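Local coordinates for malonyl coenzyme A-acyl carrier protein transacylase (Helicobacter pylori, PDB 2H1Y) that probably transfers the malonyl group of malonyl-CoA to holo acyl carrier protein, releasing CoA, at residues A187-L192 with K198-L203. Sequence-based numbering, arbitrary orientation.
Sequences ALEPTL and KRVVFL
The ring of Phe202 has the carboxylate of Glu189 at its edge: OE1 of Glu189 lies near the ring plane, 4.1 Å from CE2 of Phe202, and the two planes are turned 63° apart. Lys182 makes a cation-pi contact with the same ring, and Lys186 also touches the Phe202 side chain. The setting is the smaller, ferredoxin-like subdomain of the acyltransferase fold, a four-stranded antiparallel sheet with helices packed on one face. Here helix 189-195 meets strand 199-202, an outermost strand of that sheet, after a short connection.

The slightly positive ring hydrogens probably make the edge a tolerable neighbour for a carboxylate, though the distance makes any attraction weak, whereas the pi cloud of a face suits a lysine. The other oxygen of Glu189, OE2, rests 3.6 Å from CG1 of Val200, a van der Waals contact. The bend of the Glu189 chain at chi2 (84°) carries its end over to the strand, so that its carboxylate spans Val200 and Phe202, two residues apart.

Val200 directs its CB toward the helix, and its two methyls divide the work. CG1, anti to the backbone N (chi1 -176°), meets the acid; CG2 turns to Leu192, four residues on from Leu188, whose carbonyl O accepts a 2.8 Å bond from Leu192 N. A beta-branched valine is at home in a strand and offers a broad, short surface, while the longer leucine reaches from the helix into the buried layer, where Leu155 and Leu158 of helix 152-160 also touch it. Met145 on the adjoining strand 142-148 lies against Glu189, Val200 and Phe202. The apolar part of the contact is loose, with CD1 of Leu192 4.4 Å from CG2 of Val200.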
# COMPACT_ATOMS: atom_id res chain seq x y z
N ALA A 187 2.77 -16.53 -20.68
CA ALA A 187 2.30 -17.45 -21.71
C ALA A 187 0.90 -17.09 -22.17
O ALA A 187 0.39 -17.65 -23.14
CB ALA A 187 2.33 -18.89 -21.21
N LEU A 188 0.28 -16.18 -21.43
CA LEU A 188 -1.00 -15.59 -21.78
C LEU A 188 -0.82 -14.42 -22.77
O LEU A 188 -1.81 -13.89 -23.28
CB LEU A 188 -1.65 -15.04 -20.51
CG LEU A 188 -2.76 -15.69 -19.69
CD1 LEU A 188 -2.74 -17.21 -19.69
CD2 LEU A 188 -2.64 -15.14 -18.27
N GLU A 189 0.44 -14.03 -23.01
CA GLU A 189 0.80 -12.91 -23.90
C GLU A 189 -0.03 -12.82 -25.19
O GLU A 189 -0.68 -11.80 -25.43
CB GLU A 189 2.31 -12.91 -24.24
CG GLU A 189 3.14 -11.66 -23.77
CD GLU A 189 3.63 -11.73 -22.30
OE1 GLU A 189 4.87 -11.79 -22.06
OE2 GLU A 189 2.77 -11.72 -21.38
N PRO A 190 -0.06 -13.90 -26.00
CA PRO A 190 -0.67 -13.77 -27.33
C PRO A 190 -2.19 -13.63 -27.26
O PRO A 190 -2.80 -13.07 -28.18
CB PRO A 190 -0.31 -15.08 -28.04
CG PRO A 190 0.61 -15.84 -27.09
CD PRO A 190 0.38 -15.28 -25.73
N THR A 191 -2.78 -14.15 -26.20
CA THR A 191 -4.21 -14.06 -25.94
C THR A 191 -4.54 -12.67 -25.39
O THR A 191 -5.55 -12.06 -25.77
CB THR A 191 -4.64 -15.15 -24.95
OG1 THR A 191 -3.89 -16.35 -25.19
CG2 THR A 191 -6.14 -15.45 -25.06
N LEU A 192 -3.70 -12.16 -24.49
CA LEU A 192 -3.87 -10.82 -23.96
C LEU A 192 -3.76 -9.80 -25.08
O LEU A 192 -4.59 -8.90 -25.20
CB LEU A 192 -2.84 -10.52 -22.89
CG LEU A 192 -3.07 -11.18 -21.53
CD1 LEU A 192 -1.80 -11.15 -20.69
CD2 LEU A 192 -4.20 -10.52 -20.82
N LYS A 198 -2.39 -3.20 -24.44
CA LYS A 198 -1.43 -2.24 -24.98
C LYS A 198 -0.04 -2.35 -24.34
O LYS A 198 0.92 -1.82 -24.88
CB LYS A 198 -1.97 -0.80 -24.87
CG LYS A 198 -3.48 -0.69 -25.08
CD LYS A 198 -3.92 0.62 -25.74
CE LYS A 198 -4.93 1.40 -24.86
NZ LYS A 198 -6.07 0.58 -24.34
N ARG A 199 0.06 -3.05 -23.21
CA ARG A 199 1.34 -3.17 -22.48
C ARG A 199 1.27 -4.30 -21.46
O ARG A 199 0.27 -4.41 -20.73
CB ARG A 199 1.67 -1.85 -21.76
CG ARG A 199 3.10 -1.72 -21.23
CD ARG A 199 3.54 -0.25 -21.07
NE ARG A 199 3.06 0.38 -19.83
CZ ARG A 199 3.31 1.64 -19.46
NH1 ARG A 199 4.02 2.44 -20.24
NH2 ARG A 199 2.83 2.12 -18.32
N VAL A 200 2.32 -5.12 -21.39
CA VAL A 200 2.38 -6.18 -20.38
C VAL A 200 3.75 -6.24 -19.67
O VAL A 200 4.71 -6.82 -20.18
CB VAL A 200 1.96 -7.57 -20.94
CG1 VAL A 200 1.95 -8.59 -19.84
CG2 VAL A 200 0.60 -7.52 -21.56
N VAL A 201 3.82 -5.65 -18.48
CA VAL A 201 5.05 -5.56 -17.68
C VAL A 201 5.00 -6.54 -16.51
O VAL A 201 4.03 -6.57 -15.76
CB VAL A 201 5.23 -4.13 -17.09
CG1 VAL A 201 6.47 -4.05 -16.17
CG2 VAL A 201 5.31 -3.08 -18.20
N PHE A 202 6.06 -7.32 -16.35
CA PHE A 202 6.25 -8.13 -15.15
C PHE A 202 6.82 -7.30 -14.00
O PHE A 202 7.84 -6.64 -14.16
CB PHE A 202 7.19 -9.30 -15.42
CG PHE A 202 6.53 -10.44 -16.09
CD1 PHE A 202 5.98 -11.47 -15.33
CD2 PHE A 202 6.44 -10.50 -17.48
CE1 PHE A 202 5.35 -12.53 -15.94
CE2 PHE A 202 5.81 -11.56 -18.11
CZ PHE A 202 5.27 -12.58 -17.33
N LEU A 203 6.19 -7.36 -12.84
CA LEU A 203 6.74 -6.72 -11.66
C LEU A 203 7.98 -7.47 -11.19
O LEU A 203 8.21 -8.61 -11.57
CB LEU A 203 5.68 -6.59 -10.55
CG LEU A 203 5.00 -5.22 -10.37
CD1 LEU A 203 4.61 -4.55 -11.68
CD2 LEU A 203 3.81 -5.29 -9.45